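Side-chain contacts in Abbfa_003403 (Acinetobacter baumannii, PDB 4ZXH), which probably assembles a peptide product as a nonribosomal peptide synthetase, with condensation, adenylation, peptidyl carrier and thioesterase domains in one chain: residues Arg337-Ala341 and Val342-Arg346; Phe876-Leu880 and Gly881-Asn885; Lys269-Glu273 and Asn274-Ile278; Met1081-Ser1084 and Arg1085-Pro1089. All coordinates share one frame; numbering follows the deposited sequence.

Interaction 1. Residues Arg337-Ala341 and Val342-Arg346; sequences RVVEA and VSPKR. With PNS (4'-phosphopantetheine), chain B.
Arg346 and Val339 meet because the arginine chain folds back after leaving the backbone: CG stands opposite the carbonyl carbon (chi1 -59°) and the chain bends at chi2 (-54°), which swings the guanidinium back toward the last turn of helix 335-342. There CG1 of Val339 covers one face of the group near its rim, 3.9 Å from Arg346 NH2. The group's edge is turned to the phosphate of the 4'-phosphopantetheine. NE donates to O23 at 3.0 Å and NH2 to O25 at 3.1 Å, the latter fairly straight at 160°; a second bond from NE to O25 is weak. NH1 turns back to Pro344 O, 3.0 Å away, which fixes the rotation of the group. Under this, Ser343 leaves the helix with positive phi, its N still bonded to Val339 O, and Pro344 CD packs 4.0 Å from Val339 CG1. The other branch of Val339, CG2, touches C31 of the cofactor at 3.8 Å. Ser1008 N, from the carrier domain, and Asn351 OD1 also hydrogen-bond to it. A guanidinium with valine over a face and phosphate at its edge would partly offset the anion's charge and probably helps dock the carrier on the condensation domain.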
loop_
_atom_site.group_PDB
_atom_site.type_symbol
_atom_site.label_atom_id
_atom_site.label_comp_id
_atom_site.label_asym_id
_atom_site.label_seq_id
_atom_site.Cartn_x
_atom_site.Cartn_y
_atom_site.Cartn_z
ATOM N N ARG A 337 -9.534 14.601 16.791
ATOM C CA ARG A 337 -8.558 15.209 17.676
ATOM C C ARG A 337 -7.594 14.152 18.208
ATOM O O ARG A 337 -6.432 14.452 18.464
ATOM C CB ARG A 337 -9.250 15.944 18.827
ATOM C CG ARG A 337 -8.294 16.697 19.746
ATOM C CD ARG A 337 -7.584 17.801 18.988
ATOM N NE ARG A 337 -6.757 18.641 19.851
ATOM C CZ ARG A 337 -5.464 18.432 20.093
ATOM N NH1 ARG A 337 -4.831 17.400 19.540
ATOM N NH2 ARG A 337 -4.803 19.260 20.890
ATOM N N VAL A 338 -8.063 12.917 18.374
ATOM C CA VAL A 338 -7.172 11.845 18.824
ATOM C C VAL A 338 -6.154 11.504 17.735
ATOM O O VAL A 338 -4.975 11.284 18.031
ATOM C CB VAL A 338 -7.940 10.568 19.214
ATOM C CG1 VAL A 338 -6.964 9.427 19.510
ATOM C CG2 VAL A 338 -8.814 10.829 20.417
ATOM N N VAL A 339 -6.594 11.465 16.477
ATOM C CA VAL A 339 -5.677 11.122 15.399
ATOM C C VAL A 339 -4.638 12.220 15.259
ATOM O O VAL A 339 -3.464 11.945 15.030
ATOM C CB VAL A 339 -6.402 10.906 14.078
ATOM C CG1 VAL A 339 -5.423 10.988 12.920
ATOM C CG2 VAL A 339 -7.086 9.563 14.090
ATOM N N GLU A 340 -5.071 13.462 15.441
ATOM C CA GLU A 340 -4.151 14.599 15.426
ATOM C C GLU A 340 -3.059 14.450 16.495
ATOM O O GLU A 340 -1.896 14.732 16.226
ATOM C CB GLU A 340 -4.928 15.908 15.611
ATOM C CG GLU A 340 -4.087 17.160 15.866
ATOM C CD GLU A 340 -4.935 18.448 15.974
ATOM O OE1 GLU A 340 -6.172 18.406 15.751
ATOM O OE2 GLU A 340 -4.355 19.508 16.292
ATOM N N ALA A 341 -3.428 13.970 17.682
ATOM C CA ALA A 341 -2.494 13.873 18.810
ATOM C C ALA A 341 -1.555 12.684 18.697
ATOM O O ALA A 341 -0.375 12.797 18.985
ATOM C CB ALA A 341 -3.253 13.802 20.129
ATOM N N VAL A 342 -2.089 11.536 18.297
ATOM C CA VAL A 342 -1.294 10.319 18.148
ATOM C C VAL A 342 -0.341 10.438 16.973
ATOM O O VAL A 342 0.778 9.933 16.994
ATOM C CB VAL A 342 -2.196 9.110 17.939
ATOM C CG1 VAL A 342 -1.366 7.857 17.691
ATOM C CG2 VAL A 342 -3.124 8.945 19.132
ATOM N N SER A 343 -0.835 11.121 15.951
ATOM C CA SER A 343 -0.130 11.412 14.717
ATOM C C SER A 343 0.440 10.191 13.994
ATOM O O SER A 343 1.624 10.157 13.686
ATOM C CB SER A 343 0.986 12.416 14.984
ATOM O OG SER A 343 1.455 12.970 13.760
ATOM N N PRO A 344 -0.414 9.218 13.659
ATOM C CA PRO A 344 0.077 8.045 12.933
ATOM C C PRO A 344 0.532 8.415 11.533
ATOM O O PRO A 344 0.231 9.516 11.074
ATOM C CB PRO A 344 -1.152 7.130 12.873
ATOM C CG PRO A 344 -2.327 8.093 12.872
ATOM C CD PRO A 344 -1.890 9.280 13.696
ATOM N N LYS A 345 1.245 7.514 10.869
ATOM C CA LYS A 345 1.615 7.715 9.478
ATOM C C LYS A 345 0.355 7.713 8.646
ATOM O O LYS A 345 -0.345 6.715 8.608
ATOM C CB LYS A 345 2.553 6.618 8.979
ATOM C CG LYS A 345 3.045 6.857 7.554
ATOM C CD LYS A 345 3.661 5.615 6.929
ATOM C CE LYS A 345 5.102 5.411 7.348
ATOM N NZ LYS A 345 5.554 4.105 6.815
ATOM N N ARG A 346 0.057 8.825 7.978
ATOM C CA ARG A 346 -1.129 8.883 7.143
ATOM C C ARG A 346 -0.945 7.975 5.927
ATOM O O ARG A 346 0.122 7.922 5.329
ATOM C CB ARG A 346 -1.427 10.311 6.729
ATOM C CG ARG A 346 -1.647 11.257 7.902
ATOM C CD ARG A 346 -2.720 10.790 8.897
ATOM N NE ARG A 346 -3.197 11.933 9.684
ATOM C CZ ARG A 346 -2.501 12.513 10.661
ATOM N NH1 ARG A 346 -1.302 12.045 10.988
ATOM N NH2 ARG A 346 -2.996 13.553 11.317
HETATM O O23 PNS B . -5.963 12.038 8.582
HETATM P P24 PNS B . -6.623 13.223 9.236
HETATM O O25 PNS B . -5.834 14.018 10.241
HETATM O O27 PNS B . -7.917 12.620 9.987
HETATM C C28 PNS B . -8.878 11.853 9.270
HETATM C C29 PNS B . -10.008 11.478 10.212
HETATM C C30 PNS B . -10.556 12.801 10.749
HETATM C C31 PNS B . -9.455 10.616 11.347
HETATM C C32 PNS B . -11.064 10.667 9.445
HETATM O O33 PNS B . -10.364 9.685 8.664
HETATM C C34 PNS B . -12.058 10.034 10.401
HETATM O O35 PNS B . -12.780 10.705 11.136
HETATM N N36 PNS B . -12.150 8.711 10.425
HETATM C C37 PNS B . -13.070 8.011 11.307
HETATM C C38 PNS B . -14.016 7.192 10.431
HETATM C C39 PNS B . -15.360 7.108 11.086
HETATM O O40 PNS B . -15.818 8.060 11.700
HETATM N N41 PNS B . -15.963 5.937 10.931
HETATM C C42 PNS B . -17.256 5.529 11.424
HETATM C C43 PNS B . -17.204 4.030 11.215
HETATM S S44 PNS B . -16.736 3.281 12.781
#

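Interaction 2. Residues Phe876-Leu880 and Gly881-Asn885; sequences FRIEL and GEIEN
Glu882 lays its extended side chain across the base of Glu879: Glu882 OE2 comes to 3.7 Å from Glu879 CB, and the two carboxylate planes are turned 51° apart. Their oxygens do not meet, since Glu879 OE1 and Glu882 OE2 stay 5.1 Å apart, so the touch is between one acid's end and the other's aliphatic stem. Glu879 bends at chi2 (-60°), which carries its carboxylate round to Arg877. There OE2 receives NH2 of Arg877 at 2.9 Å in a salt bridge, although this arginine is poorly ordered; the same oxygen also bonds to His864 ND1. On another side, the gamma methyl of Ile878 (CG2) meets the end of Ile883 (CD1) at 3.9 Å, the two side chains crossing at a slant. This is the first turn of helix 880-888; loop and helix carry the sequence of the A8 core motif of adenylation domains (RIELGEIE), in the small C-terminal part. Glu879 O accepts Glu882 N at 2.9 Å from above the carbonyl plane, and Leu880 O takes Glu884 N at 3.1 Å within its own plane. Further out, Leu880 and Ile883 both lean on Val898 and Leu910 of strands 893-903 and 907-916, which sets the helix against those strands. Glu884 OE2 reaches Val898 N, while Glu882 touches Pro220, a residue of the condensation domain, and Met936.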
loop_
_atom_site.group_PDB
_atom_site.type_symbol
_atom_site.label_atom_id
_atom_site.label_comp_id
_atom_site.label_asym_id
_atom_site.label_seq_id
_atom_site.Cartn_x
_atom_site.Cartn_y
_atom_site.Cartn_z
ATOM N N PHE A 876 2.865 -5.584 12.486
ATOM C CA PHE A 876 1.950 -6.141 11.486
ATOM C C PHE A 876 2.743 -6.915 10.448
ATOM O O PHE A 876 3.961 -6.841 10.427
ATOM C CB PHE A 876 1.126 -5.048 10.799
ATOM C CG PHE A 876 1.957 -3.956 10.189
ATOM C CD1 PHE A 876 2.375 -4.034 8.872
ATOM C CD2 PHE A 876 2.316 -2.837 10.939
ATOM C CE1 PHE A 876 3.135 -3.023 8.326
ATOM C CE2 PHE A 876 3.074 -1.820 10.396
ATOM C CZ PHE A 876 3.487 -1.912 9.097
ATOM N N ARG A 877 2.064 -7.657 9.584
ATOM C CA ARG A 877 2.786 -8.484 8.631
ATOM C C ARG A 877 2.569 -7.995 7.196
ATOM O O ARG A 877 1.581 -7.337 6.903
ATOM C CB ARG A 877 2.383 -9.950 8.786
ATOM C CG ARG A 877 0.919 -10.243 8.523
ATOM C CD ARG A 877 0.641 -11.736 8.673
ATOM N NE ARG A 877 1.405 -12.516 7.695
ATOM C CZ ARG A 877 1.014 -12.759 6.446
ATOM N NH1 ARG A 877 -0.153 -12.290 6.007
ATOM N NH2 ARG A 877 1.793 -13.472 5.639
ATOM N N ILE A 878 3.523 -8.307 6.320
ATOM C CA ILE A 878 3.534 -7.825 4.942
ATOM C C ILE A 878 3.502 -9.009 3.980
ATOM O O ILE A 878 4.110 -10.042 4.250
ATOM C CB ILE A 878 4.806 -6.971 4.632
ATOM C CG1 ILE A 878 4.966 -5.814 5.617
ATOM C CG2 ILE A 878 4.762 -6.409 3.219
ATOM C CD1 ILE A 878 4.099 -4.646 5.304
ATOM N N GLU A 879 2.792 -8.861 2.868
ATOM C CA GLU A 879 2.882 -9.812 1.769
ATOM C C GLU A 879 3.929 -9.346 0.755
ATOM O O GLU A 879 3.589 -8.651 -0.211
ATOM C CB GLU A 879 1.525 -9.973 1.085
ATOM C CG GLU A 879 0.644 -11.005 1.726
ATOM C CD GLU A 879 1.270 -12.387 1.716
ATOM O OE1 GLU A 879 1.750 -12.822 0.644
ATOM O OE2 GLU A 879 1.284 -13.037 2.783
ATOM N N LEU A 880 5.189 -9.736 0.961
ATOM C CA LEU A 880 6.306 -9.206 0.165
ATOM C C LEU A 880 6.068 -9.309 -1.345
ATOM O O LEU A 880 6.378 -8.387 -2.096
ATOM C CB LEU A 880 7.607 -9.920 0.541
ATOM C CG LEU A 880 8.051 -9.658 1.982
ATOM C CD1 LEU A 880 9.201 -10.557 2.396
ATOM C CD2 LEU A 880 8.407 -8.183 2.167
ATOM N N GLY A 881 5.483 -10.415 -1.779
ATOM C CA GLY A 881 5.244 -10.635 -3.195
ATOM C C GLY A 881 4.321 -9.630 -3.864
ATOM O O GLY A 881 4.413 -9.422 -5.074
ATOM N N GLU A 882 3.429 -8.998 -3.103
ATOM C CA GLU A 882 2.574 -7.989 -3.708
ATOM C C GLU A 882 3.420 -6.788 -4.085
ATOM O O GLU A 882 3.239 -6.195 -5.162
ATOM C CB GLU A 882 1.450 -7.587 -2.777
ATOM C CG GLU A 882 0.526 -8.738 -2.445
ATOM C CD GLU A 882 -0.563 -8.341 -1.478
ATOM O OE1 GLU A 882 -0.617 -7.148 -1.115
ATOM O OE2 GLU A 882 -1.359 -9.220 -1.083
ATOM N N ILE A 883 4.369 -6.439 -3.219
ATOM C CA ILE A 883 5.321 -5.393 -3.573
ATOM C C ILE A 883 6.134 -5.802 -4.804
ATOM O O ILE A 883 6.358 -4.989 -5.707
ATOM C CB ILE A 883 6.270 -5.076 -2.412
ATOM C CG1 ILE A 883 5.485 -4.956 -1.102
ATOM C CG2 ILE A 883 7.081 -3.805 -2.695
ATOM C CD1 ILE A 883 6.365 -4.672 0.110
ATOM N N GLU A 884 6.562 -7.063 -4.856
ATOM C CA GLU A 884 7.372 -7.545 -5.987
ATOM C C GLU A 884 6.611 -7.468 -7.307
ATOM O O GLU A 884 7.180 -7.084 -8.331
ATOM C CB GLU A 884 7.861 -8.971 -5.728
ATOM C CG GLU A 884 8.868 -9.043 -4.584
ATOM C CD GLU A 884 9.169 -10.450 -4.093
ATOM O OE1 GLU A 884 8.545 -11.428 -4.577
ATOM O OE2 GLU A 884 10.037 -10.568 -3.197
ATOM N N ASN A 885 5.317 -7.794 -7.271
ATOM C CA ASN A 885 4.472 -7.706 -8.456
ATOM C C ASN A 885 4.318 -6.280 -8.976
ATOM O O ASN A 885 4.361 -6.058 -10.198
ATOM C CB ASN A 885 3.097 -8.315 -8.181
ATOM C CG ASN A 885 3.110 -9.844 -8.240
ATOM O OD1 ASN A 885 3.888 -10.447 -8.992
ATOM N ND2 ASN A 885 2.258 -10.476 -7.440
#

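Interaction 3. Residues Lys269-Glu273 and Asn274-Ile278; sequences KLSNE and NNLVI
Leu276 turns its branched end back over the bend, so that CD2 lies 3.9 Å from Ser271 OG and 4.3 Å from Glu273 CB. All three Leu276 atoms CG, CD1 and CD2 also gather near the Glu273 carbonyl oxygen, CG closest at 4.0 Å. That oxygen has its polar partner in His268 ND1, so the leucine lies against an acceptor already engaged. Ser271 OG sits between its own N and carbonyl carbon (chi1 60°), from where it bonds back to Leu267 O one helical turn earlier. Helix 255-271 ends here: Asn272 takes positive phi, and the chain turns through Glu273 and Asn274 into strand 275-279, a helix-to-strand turn of the condensation domain. The strand pairs antiparallel with 302-306, where Leu276 and Met305 are joined by backbone hydrogen bonds. Glu273 points its side chain along the other side of the turn. With CG anti to its N (chi1 -171°) and a bend at chi2, CG comes within 3.6 Å of Asn275 O, while OE2 reaches 4.5 Å from Asn275 CB. The Asn275 amide uses ND2 in a weak bond to His304 NE2; Asn274 rests on His268 and Asp306.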
loop_
_atom_site.group_PDB
_atom_site.type_symbol
_atom_site.label_atom_id
_atom_site.label_comp_id
_atom_site.label_asym_id
_atom_site.label_seq_id
_atom_site.Cartn_x
_atom_site.Cartn_y
_atom_site.Cartn_z
ATOM N N LYS A 269 -7.786 -15.052 16.861
ATOM C CA LYS A 269 -7.668 -16.362 16.233
ATOM C C LYS A 269 -7.400 -16.258 14.735
ATOM O O LYS A 269 -6.624 -17.044 14.198
ATOM C CB LYS A 269 -8.929 -17.202 16.479
ATOM C CG LYS A 269 -9.104 -17.687 17.921
ATOM C CD LYS A 269 -7.795 -18.240 18.457
ATOM C CE LYS A 269 -7.902 -18.687 19.905
ATOM N NZ LYS A 269 -6.620 -19.303 20.362
ATOM N N LEU A 270 -8.018 -15.293 14.059
ATOM C CA LEU A 270 -7.808 -15.118 12.616
ATOM C C LEU A 270 -6.443 -14.543 12.230
ATOM O O LEU A 270 -5.948 -14.796 11.134
ATOM C CB LEU A 270 -8.881 -14.214 12.016
ATOM C CG LEU A 270 -10.328 -14.701 12.002
ATOM C CD1 LEU A 270 -11.146 -13.796 11.123
ATOM C CD2 LEU A 270 -10.426 -16.137 11.538
ATOM N N SER A 271 -5.834 -13.763 13.113
ATOM C CA SER A 271 -4.588 -13.082 12.762
ATOM C C SER A 271 -3.383 -13.524 13.588
ATOM O O SER A 271 -2.255 -13.181 13.265
ATOM C CB SER A 271 -4.771 -11.571 12.895
ATOM O OG SER A 271 -5.120 -11.208 14.216
ATOM N N ASN A 272 -3.632 -14.297 14.642
ATOM C CA ASN A 272 -2.605 -14.667 15.620
ATOM C C ASN A 272 -1.816 -13.465 16.131
ATOM O O ASN A 272 -0.619 -13.544 16.360
ATOM C CB ASN A 272 -1.641 -15.696 15.041
ATOM C CG ASN A 272 -0.883 -16.434 16.121
ATOM O OD1 ASN A 272 -1.461 -16.824 17.146
ATOM N ND2 ASN A 272 0.426 -16.591 15.926
ATOM N N GLU A 273 -2.507 -12.352 16.308
ATOM C CA GLU A 273 -1.913 -11.132 16.821
ATOM C C GLU A 273 -2.474 -10.814 18.210
ATOM O O GLU A 273 -3.637 -11.082 18.489
ATOM C CB GLU A 273 -2.169 -9.982 15.855
ATOM C CG GLU A 273 -1.407 -8.728 16.210
ATOM C CD GLU A 273 0.092 -8.915 16.107
ATOM O OE1 GLU A 273 0.536 -9.746 15.273
ATOM O OE2 GLU A 273 0.812 -8.240 16.877
ATOM N N ASN A 274 -1.641 -10.251 19.075
ATOM C CA ASN A 274 -2.034 -9.947 20.445
ATOM C C ASN A 274 -2.514 -8.511 20.583
ATOM O O ASN A 274 -3.282 -8.185 21.483
ATOM C CB ASN A 274 -0.865 -10.194 21.401
ATOM C CG ASN A 274 -0.363 -11.619 21.348
ATOM O OD1 ASN A 274 -1.151 -12.560 21.215
ATOM N ND2 ASN A 274 0.960 -11.788 21.424
ATOM N N ASN A 275 -2.049 -7.642 19.696
ATOM C CA ASN A 275 -2.431 -6.243 19.757
ATOM C C ASN A 275 -3.466 -5.934 18.686
ATOM O O ASN A 275 -3.160 -5.891 17.484
ATOM C CB ASN A 275 -1.198 -5.351 19.616
ATOM C CG ASN A 275 -0.305 -5.388 20.850
ATOM O OD1 ASN A 275 0.820 -5.885 20.807
ATOM N ND2 ASN A 275 -0.798 -4.840 21.949
ATOM N N LEU A 276 -4.702 -5.743 19.130
ATOM C CA LEU A 276 -5.815 -5.496 18.224
ATOM C C LEU A 276 -6.527 -4.204 18.576
ATOM O O LEU A 276 -6.714 -3.904 19.761
ATOM C CB LEU A 276 -6.803 -6.644 18.275
ATOM C CG LEU A 276 -6.212 -8.033 18.128
ATOM C CD1 LEU A 276 -7.154 -9.063 18.768
ATOM C CD2 LEU A 276 -6.005 -8.322 16.670
ATOM N N VAL A 277 -6.930 -3.443 17.555
ATOM C CA VAL A 277 -7.753 -2.255 17.782
ATOM C C VAL A 277 -9.137 -2.394 17.162
ATOM O O VAL A 277 -9.266 -2.810 16.015
ATOM C CB VAL A 277 -7.089 -0.994 17.225
ATOM C CG1 VAL A 277 -7.957 0.215 17.487
ATOM C CG2 VAL A 277 -5.733 -0.799 17.853
ATOM N N ILE A 278 -10.171 -2.048 17.929
ATOM C CA ILE A 278 -11.542 -2.026 17.427
ATOM C C ILE A 278 -12.210 -0.681 17.715
ATOM O O ILE A 278 -12.243 -0.237 18.865
ATOM C CB ILE A 278 -12.394 -3.140 18.052
ATOM C CG1 ILE A 278 -11.866 -4.513 17.655
ATOM C CG2 ILE A 278 -13.840 -3.022 17.608
ATOM C CD1 ILE A 278 -12.774 -5.637 18.065
#

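Interaction 4. Residues Met1081-Ser1084 and Arg1085-Pro1089; sequences MELS and RHLNP
Glu1082 and Arg1085 meet on a short helix, 1081-1086, that is loosely bonded at its end: Arg1085 N bonds to Glu1082 O at 3.1 Å and only weakly to Met1081 O, while His1086 N bonds to Leu1083 O. It is the helix of a beta-alpha-beta unit, between strands 1067-1070 and 1093-1096 of the thioesterase domain, an alpha/beta-hydrolase fold. Glu1082 is the hub. Its CG is anti to the backbone N (chi1 -178°) and the chain bends at chi2, which brings the carboxylate forward, toward the helix's C-terminal end, to two partners. OE1 takes Arg1085 NH1 at 2.9 Å in a salt bridge, approached from above the carboxylate plane, with the two flat groups 48° apart. OE2 takes His1086 NE2 at 2.6 Å, on the anti side, somewhat out of the carboxylate plane, and at the edge of the imidazole, with an N-H...O angle of 155°. OE1 has a further salt bridge to Arg994, so the acid is probably kept ionised by the positive charges around it. Arg1085 extends from CG to NE, one guanidinium face over Met1081 O, and its NH2 goes on to Glu987 of helix 977-990 in the carrier domain; Met1081 also packs on that helix. The same residues thus join the carrier and thioesterase domains. On another side of the helix, Leu1083 CG lies 4.2 Å from Leu1087 CD1, and Leu1083 packs on Val1306. Ser1084 OG donates to Met1081 O at 2.9 Å, in the carbonyl plane and on a lone pair.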
loop_
_atom_site.group_PDB
_atom_site.type_symbol
_atom_site.label_atom_id
_atom_site.label_comp_id
_atom_site.label_asym_id
_atom_site.label_seq_id
_atom_site.Cartn_x
_atom_site.Cartn_y
_atom_site.Cartn_z
ATOM N N MET A 1081 13.354 34.419 1.711
ATOM C CA MET A 1081 12.796 33.412 2.606
ATOM C C MET A 1081 13.576 33.340 3.917
ATOM O O MET A 1081 13.002 33.506 4.984
ATOM C CB MET A 1081 12.758 32.040 1.955
ATOM C CG MET A 1081 12.015 32.010 0.650
ATOM S SD MET A 1081 11.897 30.326 -0.032
ATOM C CE MET A 1081 10.450 29.792 0.895
ATOM N N GLU A 1082 14.879 33.125 3.848
ATOM C CA GLU A 1082 15.633 32.957 5.082
ATOM C C GLU A 1082 15.554 34.244 5.916
ATOM O O GLU A 1082 15.361 34.176 7.134
ATOM C CB GLU A 1082 17.082 32.553 4.797
ATOM C CG GLU A 1082 17.927 32.306 6.035
ATOM C CD GLU A 1082 17.436 31.123 6.933
ATOM O OE1 GLU A 1082 16.941 30.086 6.430
ATOM O OE2 GLU A 1082 17.543 31.241 8.169
ATOM N N LEU A 1083 15.649 35.404 5.264
ATOM C CA LEU A 1083 15.503 36.687 5.958
ATOM C C LEU A 1083 14.177 36.787 6.713
ATOM O O LEU A 1083 14.134 37.266 7.851
ATOM C CB LEU A 1083 15.607 37.852 4.981
ATOM C CG LEU A 1083 15.268 39.237 5.541
ATOM C CD1 LEU A 1083 16.362 39.776 6.469
ATOM C CD2 LEU A 1083 14.969 40.205 4.408
ATOM N N SER A 1084 13.102 36.318 6.080
ATOM C CA SER A 1084 11.771 36.412 6.655
ATOM C C SER A 1084 11.660 35.575 7.942
ATOM O O SER A 1084 10.865 35.899 8.826
ATOM C CB SER A 1084 10.725 35.966 5.642
ATOM O OG SER A 1084 10.459 34.574 5.767
ATOM N N ARG A 1085 12.465 34.517 8.054
ATOM C CA ARG A 1085 12.368 33.621 9.204
ATOM C C ARG A 1085 12.873 34.298 10.473
ATOM O O ARG A 1085 12.547 33.877 11.564
ATOM C CB ARG A 1085 13.129 32.312 8.943
ATOM C CG ARG A 1085 12.611 31.557 7.706
ATOM C CD ARG A 1085 13.236 30.204 7.486
ATOM N NE ARG A 1085 12.638 29.546 6.315
ATOM C CZ ARG A 1085 13.243 29.363 5.135
ATOM N NH1 ARG A 1085 14.484 29.782 4.933
ATOM N NH2 ARG A 1085 12.606 28.761 4.141
ATOM N N HIS A 1086 13.632 35.378 10.333
ATOM C CA HIS A 1086 14.194 36.037 11.505
ATOM C C HIS A 1086 13.662 37.431 11.736
ATOM O O HIS A 1086 14.034 38.072 12.718
ATOM C CB HIS A 1086 15.716 36.091 11.388
ATOM C CG HIS A 1086 16.322 34.774 11.037
ATOM N ND1 HIS A 1086 16.460 33.755 11.954
ATOM C CD2 HIS A 1086 16.780 34.289 9.860
ATOM C CE1 HIS A 1086 16.991 32.701 11.359
ATOM N NE2 HIS A 1086 17.195 33.001 10.089
ATOM N N LEU A 1087 12.814 37.918 10.830
ATOM C CA LEU A 1087 12.144 39.186 11.070
ATOM C C LEU A 1087 11.047 39.000 12.121
ATOM O O LEU A 1087 10.493 37.909 12.298
ATOM C CB LEU A 1087 11.581 39.775 9.778
ATOM C CG LEU A 1087 12.612 40.533 8.917
ATOM C CD1 LEU A 1087 12.049 40.974 7.563
ATOM C CD2 LEU A 1087 13.200 41.727 9.638
ATOM N N ASN A 1088 10.794 40.071 12.856
ATOM C CA ASN A 1088 9.714 40.127 13.831
ATOM C C ASN A 1088 8.416 39.658 13.184
ATOM O O ASN A 1088 7.923 40.274 12.253
ATOM C CB ASN A 1088 9.601 41.557 14.367
ATOM C CG ASN A 1088 8.469 41.749 15.345
ATOM O OD1 ASN A 1088 7.626 40.873 15.536
ATOM N ND2 ASN A 1088 8.431 42.927 15.961
ATOM N N PRO A 1089 7.866 38.541 13.670
ATOM C CA PRO A 1089 6.680 37.923 13.055
ATOM C C PRO A 1089 5.402 38.793 13.053
ATOM O O PRO A 1089 4.422 38.400 12.420
ATOM C CB PRO A 1089 6.470 36.664 13.906
ATOM C CG PRO A 1089 7.203 36.939 15.203
ATOM C CD PRO A 1089 8.383 37.755 14.803
#

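From the N terminus the order is interaction 3, interaction 1, interaction 2 and interaction 4. Each spans one unbroken run of chain, so each closes a short local turn and none nests in or crosses another. Interactions 3 and 1 both belong to the condensation domain: the first turns a helix into a strand, the second ends a helix beside the cofactor. Interaction 2 starts a helix that packs on two strands of the adenylation domain's C-terminal part, and comes within about 5 Å of interaction 3 at nearest atoms, without touching. Interaction 4 lies far off in the thioesterase domain, yet interactions 1 and 4 both touch the carrier domain, through its prosthetic group and its helix 977-990 respectively.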